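Local coordinates for protein putative alpha-N-acetylgalactosaminidase (Bacillus halodurans C-125, PDB 3CC1) that probably removes terminal alpha-linked N-acetylgalactosamine from glycans, as a member of the alpha-galactosidase family of glycoside hydrolases, at residues N40-Y45 with W327-L332; Q121-N126 with T135-A140; G267-C272 with I310-L315; L277-I282 with G289-T294. All coordinates share one frame; numbering follows the deposited sequence. Where two conformers were deposited one is given.

Contact 1 of 4, residues N40-Y45 with W327-L332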
loop_
_atom_site.group_PDB
_atom_site.type_symbol
_atom_site.label_atom_id
_atom_site.label_comp_id
_atom_site.label_asym_id
_atom_site.label_seq_id
_atom_site.Cartn_x
_atom_site.Cartn_y
_atom_site.Cartn_z
ATOM N N ASN A 40 -25.963 34.644 -16.059
ATOM C CA ASN A 40 -27.379 34.427 -16.333
ATOM C C ASN A 40 -27.972 33.266 -15.539
ATOM O O ASN A 40 -29.135 33.292 -15.212
ATOM C CB ASN A 40 -27.601 34.189 -17.821
ATOM C CG ASN A 40 -27.486 35.480 -18.646
ATOM O OD1 ASN A 40 -27.865 36.563 -18.186
ATOM N ND2 ASN A 40 -27.005 35.363 -19.880
ATOM N N HIS A 41 -27.189 32.230 -15.249
ATOM C CA HIS A 41 -27.760 31.008 -14.662
ATOM C C HIS A 41 -27.193 30.615 -13.298
ATOM O O HIS A 41 -27.822 29.834 -12.576
ATOM C CB HIS A 41 -27.528 29.801 -15.596
ATOM C CG HIS A 41 -28.133 29.951 -16.941
ATOM N ND1 HIS A 41 -27.381 30.246 -18.062
ATOM C CD2 HIS A 41 -29.416 29.891 -17.355
ATOM C CE1 HIS A 41 -28.182 30.355 -19.107
ATOM N NE2 HIS A 41 -29.421 30.148 -18.704
ATOM N N LEU A 42 -26.010 31.120 -12.964
ATOM C CA LEU A 42 -25.240 30.552 -11.866
ATOM C C LEU A 42 -24.882 31.542 -10.743
ATOM O O LEU A 42 -24.689 31.150 -9.596
ATOM C CB LEU A 42 -23.964 29.904 -12.428
ATOM C CG LEU A 42 -24.080 28.727 -13.409
ATOM C CD1 LEU A 42 -22.668 28.282 -13.909
ATOM C CD2 LEU A 42 -24.859 27.533 -12.808
ATOM N N LYS A 43 -24.816 32.823 -11.079
ATOM C CA LYS A 43 -24.318 33.842 -10.181
ATOM C C LYS A 43 -25.118 33.816 -8.867
ATOM O O LYS A 43 -24.590 33.945 -7.773
ATOM C CB LYS A 43 -24.421 35.229 -10.860
ATOM C CG LYS A 43 -23.974 36.381 -10.010
ATOM C CD LYS A 43 -23.858 37.674 -10.836
ATOM C CE LYS A 43 -25.221 38.171 -11.329
ATOM N NZ LYS A 43 -25.072 39.405 -12.178
ATOM N N LYS A 44 -26.403 33.600 -8.992
ATOM C CA LYS A 44 -27.285 33.700 -7.827
ATOM C C LYS A 44 -27.018 32.552 -6.829
ATOM O O LYS A 44 -27.395 32.624 -5.675
ATOM C CB LYS A 44 -28.746 33.733 -8.271
ATOM C CG LYS A 44 -29.296 32.415 -8.810
ATOM C CD LYS A 44 -30.830 32.434 -8.981
ATOM C CE LYS A 44 -31.518 31.728 -7.806
ATOM N NZ LYS A 44 -33.014 31.587 -7.908
ATOM N N TYR A 45 -26.332 31.516 -7.273
ATOM C CA TYR A 45 -26.041 30.347 -6.416
ATOM C C TYR A 45 -24.637 30.420 -5.808
ATOM O O TYR A 45 -24.257 29.540 -5.063
ATOM C CB TYR A 45 -26.160 29.045 -7.196
ATOM C CG TYR A 45 -27.553 28.777 -7.631
ATOM C CD1 TYR A 45 -28.479 28.250 -6.746
ATOM C CD2 TYR A 45 -27.961 29.085 -8.905
ATOM C CE1 TYR A 45 -29.770 28.033 -7.123
ATOM C CE2 TYR A 45 -29.233 28.870 -9.294
ATOM C CZ TYR A 45 -30.133 28.359 -8.397
ATOM O OH TYR A 45 -31.404 28.148 -8.822
ATOM N N TRP A 327 -29.197 18.175 -17.048
ATOM C CA TRP A 327 -28.506 17.414 -16.003
ATOM C C TRP A 327 -27.313 18.193 -15.440
ATOM O O TRP A 327 -27.158 18.339 -14.227
ATOM C CB TRP A 327 -28.030 16.032 -16.512
ATOM C CG TRP A 327 -27.012 15.400 -15.606
ATOM C CD1 TRP A 327 -25.654 15.477 -15.733
ATOM C CD2 TRP A 327 -27.256 14.639 -14.426
ATOM N NE1 TRP A 327 -25.053 14.814 -14.718
ATOM C CE2 TRP A 327 -26.001 14.289 -13.894
ATOM C CE3 TRP A 327 -28.413 14.224 -13.757
ATOM C CZ2 TRP A 327 -25.862 13.535 -12.735
ATOM C CZ3 TRP A 327 -28.278 13.484 -12.604
ATOM C CH2 TRP A 327 -27.007 13.140 -12.104
ATOM N N THR A 328 -26.454 18.686 -16.314
ATOM C CA THR A 328 -25.205 19.339 -15.839
ATOM C C THR A 328 -25.505 20.623 -15.051
ATOM O O THR A 328 -24.918 20.883 -13.996
ATOM C CB THR A 328 -24.197 19.572 -16.990
ATOM O OG1 THR A 328 -23.956 18.327 -17.651
ATOM C CG2 THR A 328 -22.837 20.148 -16.469
ATOM N N LEU A 329 -26.470 21.389 -15.526
ATOM C CA LEU A 329 -26.858 22.624 -14.867
ATOM C C LEU A 329 -27.438 22.321 -13.478
ATOM O O LEU A 329 -27.227 23.071 -12.509
ATOM C CB LEU A 329 -27.878 23.418 -15.739
ATOM C CG LEU A 329 -28.370 24.716 -15.083
ATOM C CD1 LEU A 329 -27.190 25.637 -14.772
ATOM C CD2 LEU A 329 -29.399 25.438 -15.916
ATOM N N SER A 330 -28.154 21.212 -13.374
ATOM C CA SER A 330 -28.775 20.828 -12.092
ATOM C C SER A 330 -27.707 20.454 -11.058
ATOM O O SER A 330 -27.898 20.707 -9.888
ATOM C CB SER A 330 -29.780 19.684 -12.282
ATOM O OG SER A 330 -29.091 18.434 -12.399
ATOM N N LEU A 331 -26.548 19.926 -11.499
ATOM C CA LEU A 331 -25.427 19.681 -10.584
ATOM C C LEU A 331 -24.854 20.953 -9.976
ATOM O O LEU A 331 -24.159 20.903 -8.941
ATOM C CB LEU A 331 -24.260 18.964 -11.291
ATOM C CG LEU A 331 -24.375 17.546 -11.806
ATOM C CD1 LEU A 331 -22.965 17.054 -12.258
ATOM C CD2 LEU A 331 -24.925 16.590 -10.834
ATOM N N LEU A 332 -25.114 22.087 -10.629
ATOM C CA LEU A 332 -24.489 23.373 -10.254
ATOM C C LEU A 332 -25.386 24.271 -9.435
ATOM O O LEU A 332 -24.943 25.285 -8.881
ATOM C CB LEU A 332 -24.049 24.130 -11.508
ATOM C CG LEU A 332 -23.126 23.349 -12.476
ATOM C CD1 LEU A 332 -22.647 24.256 -13.640
ATOM C CD2 LEU A 332 -21.975 22.730 -11.731
#
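Leu-42 reaches across to Leu-329 and Leu-332, and its two methyls make the leucine contacts. Its CB does not head straight for the helix of 327-332; the bond from CB to CG, set beside the backbone N and anti to the carbonyl carbon (chi1 -62°), swings the branch over to it. From CG the two methyls divide the work. CD2 wedges between the leucines, with Leu-329 CD1 at 3.6 Å and Leu-332 CB at 3.7 Å, while CD1 lies 4.0 Å from Leu-332 CD1. Leu-329 answers with one methyl, put there by a CG anti to the backbone N (chi1 178°), and the same CD1 also grazes His-41 CB at 4.3 Å. Farther along, Tyr-45 CB comes within 4.3 Å of Leu-332 O, a carbonyl that takes a hydrogen bond from Trp-47 NE1. Between the leucines the meeting is apolar, the side chains slanting past one another. The segment 40-45 is the C-terminal end of helix 28-41 and the turn after it. Tyr-37 of that helix, Trp-47 and Leu-321 close round Leu-42, Phe-317 of strand 315-317 packs on Leu-332, and the 327-332 helix also packs against helix 298-310 through Leu-331.

Contact 2 of 4, residues Q121-N126 with T135-A140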
loop_
_atom_site.group_PDB
_atom_site.type_symbol
_atom_site.label_atom_id
_atom_site.label_comp_id
_atom_site.label_asym_id
_atom_site.label_seq_id
_atom_site.Cartn_x
_atom_site.Cartn_y
_atom_site.Cartn_z
ATOM N N GLN A 121 12.712 34.383 -21.395
ATOM C CA GLN A 121 12.795 35.406 -22.425
ATOM C C GLN A 121 13.269 36.758 -21.846
ATOM O O GLN A 121 14.030 37.485 -22.497
ATOM C CB GLN A 121 11.442 35.547 -23.083
ATOM C CG GLN A 121 11.439 36.490 -24.273
ATOM C CD GLN A 121 10.081 36.448 -25.002
ATOM O OE1 GLN A 121 9.649 35.403 -25.450
ATOM N NE2 GLN A 121 9.432 37.590 -25.115
ATOM N N ALA A 122 12.836 37.060 -20.616
ATOM C CA ALA A 122 13.315 38.228 -19.885
ATOM C C ALA A 122 14.788 38.067 -19.543
ATOM O O ALA A 122 15.561 39.008 -19.601
ATOM C CB ALA A 122 12.470 38.465 -18.619
ATOM N N VAL A 123 15.191 36.863 -19.210
ATOM C CA VAL A 123 16.588 36.625 -18.821
ATOM C C VAL A 123 17.454 36.808 -20.068
ATOM O O VAL A 123 18.466 37.495 -20.046
ATOM C CB VAL A 123 16.762 35.261 -18.113
ATOM C CG1 VAL A 123 18.233 34.956 -17.923
ATOM C CG2 VAL A 123 16.000 35.245 -16.756
ATOM N N TYR A 124 17.003 36.229 -21.186
ATOM C CA TYR A 124 17.685 36.387 -22.483
ATOM C C TYR A 124 17.870 37.851 -22.829
ATOM O O TYR A 124 18.949 38.274 -23.197
ATOM C CB TYR A 124 16.871 35.728 -23.598
ATOM C CG TYR A 124 17.295 36.069 -25.022
ATOM C CD1 TYR A 124 18.532 35.691 -25.526
ATOM C CD2 TYR A 124 16.420 36.723 -25.882
ATOM C CE1 TYR A 124 18.887 35.990 -26.839
ATOM C CE2 TYR A 124 16.766 37.030 -27.170
ATOM C CZ TYR A 124 17.989 36.657 -27.648
ATOM O OH TYR A 124 18.298 36.980 -28.953
ATOM N N GLU A 125 16.800 38.616 -22.682
ATOM C CA GLU A 125 16.782 40.002 -23.136
ATOM C C GLU A 125 17.418 40.888 -22.079
ATOM O O GLU A 125 17.668 42.052 -22.304
ATOM C CB GLU A 125 15.350 40.479 -23.394
ATOM C CG GLU A 125 14.674 39.863 -24.647
ATOM C CD GLU A 125 13.244 40.401 -24.919
ATOM O OE1 GLU A 125 12.911 41.481 -24.388
ATOM O OE2 GLU A 125 12.431 39.747 -25.636
ATOM N N ASN A 126 17.671 40.316 -20.919
ATOM C CA ASN A 126 18.147 41.045 -19.760
ATOM C C ASN A 126 17.253 42.228 -19.409
ATOM O O ASN A 126 17.717 43.331 -19.143
ATOM C CB ASN A 126 19.589 41.509 -19.946
ATOM C CG ASN A 126 20.257 41.837 -18.615
ATOM O OD1 ASN A 126 19.934 41.263 -17.583
ATOM N ND2 ASN A 126 21.184 42.767 -18.645
ATOM N N THR A 135 18.448 43.902 -13.270
ATOM C CA THR A 135 17.881 43.275 -14.443
ATOM C C THR A 135 17.548 41.811 -14.207
ATOM O O THR A 135 17.948 41.218 -13.214
ATOM C CB THR A 135 18.868 43.269 -15.588
ATOM O OG1 THR A 135 20.008 42.459 -15.224
ATOM C CG2 THR A 135 19.320 44.678 -15.938
ATOM N N ALA A 136 16.857 41.228 -15.181
ATOM C CA ALA A 136 16.397 39.863 -15.082
ATOM C C ALA A 136 17.540 38.911 -14.806
ATOM O O ALA A 136 17.407 37.987 -14.009
ATOM C CB ALA A 136 15.627 39.424 -16.359
ATOM N N ARG A 137 18.665 39.123 -15.459
ATOM C CA ARG A 137 19.800 38.225 -15.279
ATOM C C ARG A 137 20.351 38.290 -13.880
ATOM O O ARG A 137 20.967 37.335 -13.408
ATOM C CB ARG A 137 20.914 38.520 -16.269
ATOM C CG ARG A 137 20.503 38.213 -17.681
ATOM C CD ARG A 137 21.627 38.476 -18.671
ATOM N NE ARG A 137 21.154 38.144 -20.007
ATOM C CZ ARG A 137 21.925 38.107 -21.077
ATOM N NH1 ARG A 137 23.216 38.383 -20.962
ATOM N NH2 ARG A 137 21.416 37.779 -22.253
ATOM N N GLU A 138 20.135 39.411 -13.213
ATOM C CA GLU A 138 20.702 39.615 -11.885
ATOM C C GLU A 138 19.841 39.042 -10.774
ATOM O O GLU A 138 20.276 38.975 -9.635
ATOM C CB GLU A 138 20.943 41.097 -11.636
ATOM C CG GLU A 138 21.986 41.642 -12.568
ATOM C CD GLU A 138 22.199 43.158 -12.441
ATOM O OE1 GLU A 138 21.239 43.943 -12.484
ATOM O OE2 GLU A 138 23.365 43.556 -12.312
ATOM N N ILE A 139 18.621 38.645 -11.121
ATOM C CA ILE A 139 17.683 38.127 -10.142
ATOM C C ILE A 139 17.238 36.698 -10.438
ATOM O O ILE A 139 16.679 36.069 -9.565
ATOM C CB ILE A 139 16.448 39.060 -9.910
ATOM C CG1 ILE A 139 15.513 39.101 -11.134
ATOM C CG2 ILE A 139 16.906 40.463 -9.496
ATOM C CD1 ILE A 139 13.995 39.556 -10.800
ATOM N N ALA A 140 17.492 36.181 -11.641
ATOM C CA ALA A 140 17.037 34.847 -12.021
ATOM C C ALA A 140 17.916 33.778 -11.402
ATOM O O ALA A 140 19.101 33.964 -11.114
ATOM C CB ALA A 140 16.973 34.657 -13.565
#
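Asn-126 OD1 takes two hydrogen bonds from the facing segment: Thr-135 OG1 donates at 2.6 Å, tilted out of the amide plane, and Arg-137 N at 3.3 Å, nearly along the C=O axis. A chi1 of -160° turns CG away from the residue's own N and carries the amide from the positive-phi position of a Schellman motif over to the start of the short helix 136-139. The two bonds should hold this amide against turning. Arg-137 returns the grip with an extended chain that runs back over the last turn of helix 120-125. Its NE meets Val-123 O at 2.8 Å, almost straight (171°) and in the guanidinium plane; NH2 reaches Tyr-124 O at 2.7 Å, more bent (137°) and tilted from that plane. Val-123 O also accepts from Asn-126 N, and the cation lies where the carbonyls of a helix C-terminus collect partial negative charge, which probably strengthens the hold. Beneath the polar layer the side chains are small. Ala-136 CB sits 3.3 Å from Ala-122 O, and Val-123 CG2 presses on Ala-140 CB at 3.4 Å, a tight fit. The ring of Tyr-124 meets Phe-69 of the second subunit edge-to-face, while Ile-118 of strand 118-119 packs on Val-123, Ala-136 and Ala-140, joining both short helices to that strand.

Contact 3 of 4, residues G267-C272 with I310-L315. Unlike the reference sequence in segment 310-315: His-312 (reference Arg).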
loop_
_atom_site.group_PDB
_atom_site.type_symbol
_atom_site.label_atom_id
_atom_site.label_comp_id
_atom_site.label_asym_id
_atom_site.label_seq_id
_atom_site.Cartn_x
_atom_site.Cartn_y
_atom_site.Cartn_z
ATOM N N GLY A 267 -3.356 25.743 6.493
ATOM C CA GLY A 267 -4.587 26.523 6.678
ATOM C C GLY A 267 -5.153 27.015 5.363
ATOM O O GLY A 267 -5.584 28.163 5.248
ATOM N N HIS A 268 -5.136 26.147 4.363
ATOM C CA HIS A 268 -5.774 26.422 3.082
ATOM C C HIS A 268 -6.776 25.348 2.771
ATOM O O HIS A 268 -6.774 24.294 3.386
ATOM C CB HIS A 268 -4.714 26.552 1.973
ATOM C CG HIS A 268 -3.873 27.789 2.109
ATOM N ND1 HIS A 268 -2.568 27.762 2.561
ATOM C CD2 HIS A 268 -4.176 29.096 1.918
ATOM C CE1 HIS A 268 -2.101 28.998 2.624
ATOM N NE2 HIS A 268 -3.057 29.827 2.235
ATOM N N TRP A 269 -7.668 25.628 1.850
ATOM C CA TRP A 269 -8.663 24.619 1.438
ATOM C C TRP A 269 -7.903 23.547 0.718
ATOM O O TRP A 269 -6.905 23.849 0.081
ATOM C CB TRP A 269 -9.694 25.147 0.418
ATOM C CG TRP A 269 -10.252 26.452 0.714
ATOM C CD1 TRP A 269 -10.052 27.629 0.024
ATOM C CD2 TRP A 269 -11.108 26.744 1.769
ATOM N NE1 TRP A 269 -10.748 28.646 0.623
ATOM C CE2 TRP A 269 -11.404 28.121 1.703
ATOM C CE3 TRP A 269 -11.664 25.980 2.781
ATOM C CZ2 TRP A 269 -12.229 28.731 2.599
ATOM C CZ3 TRP A 269 -12.482 26.596 3.656
ATOM C CH2 TRP A 269 -12.748 27.947 3.566
ATOM N N PRO A 270 -8.414 22.312 0.761
ATOM C CA PRO A 270 -7.892 21.284 -0.127
ATOM C C PRO A 270 -8.436 21.454 -1.543
ATOM O O PRO A 270 -9.671 21.464 -1.768
ATOM C CB PRO A 270 -8.417 19.987 0.490
ATOM C CG PRO A 270 -9.773 20.443 1.121
ATOM C CD PRO A 270 -9.544 21.839 1.589
ATOM N N ASP A 271 -7.521 21.536 -2.488
ATOM C CA ASP A 271 -7.886 21.567 -3.872
ATOM C C ASP A 271 -7.889 20.172 -4.481
ATOM O O ASP A 271 -6.829 19.587 -4.692
ATOM C CB ASP A 271 -6.930 22.469 -4.645
ATOM C CG ASP A 271 -7.422 22.733 -6.080
ATOM O OD1 ASP A 271 -8.545 22.266 -6.455
ATOM O OD2 ASP A 271 -6.686 23.410 -6.838
ATOM N N CYS A 272 -9.090 19.678 -4.795
ATOM C CA CYS A 272 -9.270 18.322 -5.312
ATOM C C CYS A 272 -9.200 18.260 -6.826
ATOM O O CYS A 272 -9.111 17.190 -7.419
ATOM C CB CYS A 272 -10.592 17.733 -4.829
ATOM S SG CYS A 272 -10.574 17.460 -3.036
ATOM N N ILE A 310 -18.020 18.101 0.665
ATOM C CA ILE A 310 -17.868 17.776 2.082
ATOM C C ILE A 310 -16.479 18.135 2.594
ATOM O O ILE A 310 -16.310 18.369 3.783
ATOM C CB ILE A 310 -18.173 16.279 2.351
ATOM C CG1 ILE A 310 -18.578 16.055 3.825
ATOM C CG2 ILE A 310 -16.970 15.396 1.978
ATOM C CD1 ILE A 310 -20.039 16.107 4.067
ATOM N N CYS A 311 -15.488 18.261 1.710
ATOM C CA CYS A 311 -14.160 18.662 2.194
ATOM C C CYS A 311 -13.778 20.152 1.951
ATOM O O CYS A 311 -12.677 20.588 2.293
ATOM C CB CYS A 311 -13.087 17.685 1.715
ATOM S SG CYS A 311 -12.539 17.963 0.087
ATOM N N HIS A 312 -14.722 20.935 1.431
ATOM C CA HIS A 312 -14.507 22.378 1.166
ATOM C C HIS A 312 -13.495 22.635 0.038
ATOM O O HIS A 312 -12.736 23.581 0.094
ATOM C CB HIS A 312 -14.030 23.106 2.423
ATOM C CG HIS A 312 -15.071 23.261 3.494
ATOM N ND1 HIS A 312 -16.324 23.773 3.247
ATOM C CD2 HIS A 312 -15.016 23.035 4.827
ATOM C CE1 HIS A 312 -17.004 23.834 4.376
ATOM N NE2 HIS A 312 -16.226 23.409 5.354
ATOM N N SER A 313 -13.494 21.805 -0.995
ATOM C CA SER A 313 -12.652 22.078 -2.137
ATOM C C SER A 313 -13.220 23.296 -2.907
ATOM O O SER A 313 -14.463 23.441 -3.028
ATOM C CB SER A 313 -12.609 20.851 -3.066
ATOM O OG SER A 313 -11.714 21.040 -4.173
ATOM N N PRO A 314 -12.336 24.146 -3.457
ATOM C CA PRO A 314 -12.852 25.041 -4.487
ATOM C C PRO A 314 -13.614 24.273 -5.534
ATOM O O PRO A 314 -13.307 23.126 -5.801
ATOM C CB PRO A 314 -11.600 25.670 -5.107
ATOM C CG PRO A 314 -10.524 25.444 -4.148
ATOM C CD PRO A 314 -10.882 24.281 -3.273
ATOM N N LEU A 315 -14.623 24.918 -6.094
ATOM C CA LEU A 315 -15.467 24.352 -7.132
ATOM C C LEU A 315 -15.219 25.145 -8.402
ATOM O O LEU A 315 -15.797 26.211 -8.587
ATOM C CB LEU A 315 -16.965 24.442 -6.734
ATOM C CG LEU A 315 -17.373 23.681 -5.460
ATOM C CD1 LEU A 315 -18.937 23.776 -5.177
ATOM C CD2 LEU A 315 -16.893 22.214 -5.468
#
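Cys-272 N donates to Ser-313 OG at 3.0 Å and 166°, the one hydrogen bond between these two loops. Ser-313 OG stands anti to its own backbone N (chi1 -176°), which brings it to the N-H of Cys-272. Alongside runs a weaker polar approach, the CA-H of Ser-313 directed at Pro-270 O, with CA and O 3.1 Å apart. Contacts of carbon with oxygen come next: Pro-270 CG lies 3.1 Å from Cys-311 O, and Trp-269 CB covers His-312 O at 3.4 Å, a buried carbonyl that finds no partner in the model. Among the apolar contacts, Cys-272 SG and Cys-311 SG touch at 3.7 Å without a disulfide, and Pro-314 CD slips in beside Trp-269 CB. The aromatic pair is oblique: the six-membered ring of Trp-269 and the ring of His-312, a residue differing from the reference arginine, stand with planes at 57°, and Trp-269 CE3 rests 3.7 Å from His-312 CB. Replacing Trp-269 by an alanine would probably open a gap beside His-312 CB, where CE3 and CZ3 now lie. His-312 ND1 is bound to Asn-341 O. His-312, at positive phi after helix 298-310, completes a Schellman motif, and the chain then turns through Pro-314 into strand 315-317, a helix-to-strand connection of the TIM barrel, here crossed by the loop that follows helix 247-262.

Contact 4 of 4, residues L277-I282 with G289-T294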
loop_
_atom_site.group_PDB
_atom_site.type_symbol
_atom_site.label_atom_id
_atom_site.label_comp_id
_atom_site.label_asym_id
_atom_site.label_seq_id
_atom_site.Cartn_x
_atom_site.Cartn_y
_atom_site.Cartn_z
ATOM N N LEU A 277 -16.695 18.299 -16.100
ATOM C CA LEU A 277 -18.098 18.079 -16.342
ATOM C C LEU A 277 -18.526 18.700 -17.653
ATOM O O LEU A 277 -17.886 19.627 -18.167
ATOM C CB LEU A 277 -18.906 18.693 -15.190
ATOM C CG LEU A 277 -18.787 18.108 -13.781
ATOM C CD1 LEU A 277 -19.559 18.955 -12.783
ATOM C CD2 LEU A 277 -19.216 16.658 -13.738
ATOM N N GLY A 278 -19.616 18.170 -18.206
ATOM C CA GLY A 278 -20.168 18.691 -19.444
ATOM C C GLY A 278 -19.203 18.541 -20.590
ATOM O O GLY A 278 -18.542 17.545 -20.716
ATOM N N HIS A 279 -19.167 19.563 -21.441
ATOM C CA HIS A 279 -18.381 19.564 -22.683
ATOM C C HIS A 279 -16.944 20.066 -22.445
ATOM O O HIS A 279 -16.691 21.240 -22.148
ATOM C CB HIS A 279 -19.113 20.391 -23.747
ATOM C CG HIS A 279 -18.541 20.270 -25.138
ATOM N ND1 HIS A 279 -18.855 21.166 -26.138
ATOM C CD2 HIS A 279 -17.677 19.382 -25.687
ATOM C CE1 HIS A 279 -18.223 20.820 -27.253
ATOM N NE2 HIS A 279 -17.492 19.747 -27.006
ATOM N N ILE A 280 -16.017 19.132 -22.586
ATOM C CA ILE A 280 -14.612 19.330 -22.270
ATOM C C ILE A 280 -13.769 18.800 -23.411
ATOM O O ILE A 280 -14.285 18.140 -24.305
ATOM C CB ILE A 280 -14.213 18.630 -20.910
ATOM C CG1 ILE A 280 -14.515 17.133 -20.935
ATOM C CG2 ILE A 280 -14.911 19.294 -19.730
ATOM C CD1 ILE A 280 -14.243 16.386 -19.597
ATOM N N GLY A 281 -12.473 19.108 -23.381
ATOM C CA GLY A 281 -11.516 18.571 -24.322
ATOM C C GLY A 281 -11.597 19.164 -25.713
ATOM O O GLY A 281 -11.157 18.544 -26.676
ATOM N N ILE A 282 -12.161 20.369 -25.823
ATOM C CA ILE A 282 -12.404 20.998 -27.135
ATOM C C ILE A 282 -11.070 21.310 -27.817
ATOM O O ILE A 282 -10.864 20.959 -28.973
ATOM C CB ILE A 282 -13.332 22.226 -27.027
ATOM C CG1 ILE A 282 -14.675 21.793 -26.439
ATOM C CG2 ILE A 282 -13.579 22.893 -28.398
ATOM C CD1 ILE A 282 -15.611 22.919 -26.110
ATOM N N GLY A 289 -9.001 11.910 -23.403
ATOM C CA GLY A 289 -9.803 11.790 -24.604
ATOM C C GLY A 289 -9.713 13.045 -25.423
ATOM O O GLY A 289 -8.874 13.900 -25.157
ATOM N N GLY A 290 -10.561 13.137 -26.443
ATOM C CA GLY A 290 -10.636 14.330 -27.261
ATOM C C GLY A 290 -11.882 15.153 -26.956
ATOM O O GLY A 290 -12.397 15.165 -25.844
ATOM N N ASP A 291 -12.340 15.871 -27.965
ATOM C CA ASP A 291 -13.526 16.692 -27.831
ATOM C C ASP A 291 -14.694 15.804 -27.429
ATOM O O ASP A 291 -15.068 14.883 -28.150
ATOM C CB ASP A 291 -13.777 17.417 -29.144
ATOM C CG ASP A 291 -14.876 18.467 -29.042
ATOM O OD1 ASP A 291 -15.741 18.365 -28.178
ATOM O OD2 ASP A 291 -14.875 19.412 -29.850
ATOM N N ARG A 292 -15.264 16.058 -26.259
ATOM C CA ARG A 292 -16.148 15.088 -25.628
ATOM C C ARG A 292 -17.059 15.662 -24.576
ATOM O O ARG A 292 -16.840 16.760 -24.060
ATOM C CB ARG A 292 -15.322 13.980 -24.985
ATOM C CG ARG A 292 -14.607 14.359 -23.686
ATOM C CD ARG A 292 -13.569 13.319 -23.281
ATOM N NE ARG A 292 -12.810 13.701 -22.078
ATOM C CZ ARG A 292 -11.732 14.477 -22.078
ATOM N NH1 ARG A 292 -11.286 14.972 -23.208
ATOM N NH2 ARG A 292 -11.090 14.757 -20.951
ATOM N N TRP A 293 -18.097 14.881 -24.291
ATOM C CA TRP A 293 -18.829 14.959 -23.052
ATOM C C TRP A 293 -18.026 14.205 -21.993
ATOM O O TRP A 293 -17.342 13.227 -22.293
ATOM C CB TRP A 293 -20.200 14.310 -23.172
ATOM C CG TRP A 293 -21.134 14.823 -22.190
ATOM C CD1 TRP A 293 -21.611 14.192 -21.044
ATOM C CD2 TRP A 293 -21.755 16.099 -22.233
ATOM N NE1 TRP A 293 -22.504 15.025 -20.391
ATOM C CE2 TRP A 293 -22.599 16.202 -21.099
ATOM C CE3 TRP A 293 -21.684 17.163 -23.115
ATOM C CZ2 TRP A 293 -23.354 17.346 -20.845
ATOM C CZ3 TRP A 293 -22.454 18.292 -22.862
ATOM C CH2 TRP A 293 -23.252 18.383 -21.743
ATOM N N THR A 294 -18.109 14.680 -20.760
ATOM C CA THR A 294 -17.409 14.039 -19.657
ATOM C C THR A 294 -17.560 12.536 -19.665
ATOM O O THR A 294 -18.613 12.017 -19.913
ATOM C CB THR A 294 -17.824 14.599 -18.282
ATOM O OG1 THR A 294 -17.050 13.944 -17.273
ATOM C CG2 THR A 294 -19.290 14.398 -18.004
HETATM O O HOH W 1 -12.714 20.119 -30.929
#
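This is a two-stranded antiparallel beta hairpin, in which the pair Ile-280 and Arg-292 is hydrogen-bonded both ways and His-279 faces Trp-293 in the non-hydrogen-bonded pair. Thr-294 N adds a further bond to Gly-278 O at 2.9 Å. On the His-279 side, NE2 donates to the syn lone pair of Asp-291 OD1 at 2.5 Å, the carboxylate brought there by a CG anti to the aspartate's N (chi1 -171°); ring and carboxylate are nearly coplanar, 24° apart, and ND1 is held by Asp-323, so the ring is fixed at both nitrogens. A water bridges Asp-291 OD2 and Ile-282 O. Trp-293 lays its ring over Gly-278, whose CA stands 3.8 Å from the six-membered centroid in a CH-pi contact. On the other side of the hairpin, the Arg-292 guanidinium has Ile-280 CD1 over one face, 3.8 Å from NH2, while NH1 donates to Gly-290 O at 2.9 Å and NH2 forms a salt bridge with Asp-245. A methionine in its place would probably leave the Asp-245 carboxylate without its cation and Gly-290 O without this donor. Leu-277 packs on helices 298-310 and 326-332, Trp-293 touches Thr-328 of the latter, and backbone bonds tie His-279 to Glu-320 and Gly-281 to Asp-20.

Overall arrangement
Contact 3 is the core contact, its centre about 8 Å from the centre of the chain, where loops meet through prolines, cysteines and a single hydrogen bond. Contact 2 lies farthest out, on the opposite side of that centre from contact 1, and depends on an arginine donating to helix-end carbonyls and an asparagine oxygen accepting two bonds, near the second subunit. Contacts 1 and 4 are partly buried and neighbours: Thr-328 OG1 lies 3.4 Å from Trp-293 CZ2, so helix 326-332 serves both, one flank with leucine methyls and another against the hairpin. Helix 298-310 leads into contact 3 and also packs beside contacts 1 and 4. Along the chain, contact 4 is nested within contact 3, and contact 1 encloses all the others.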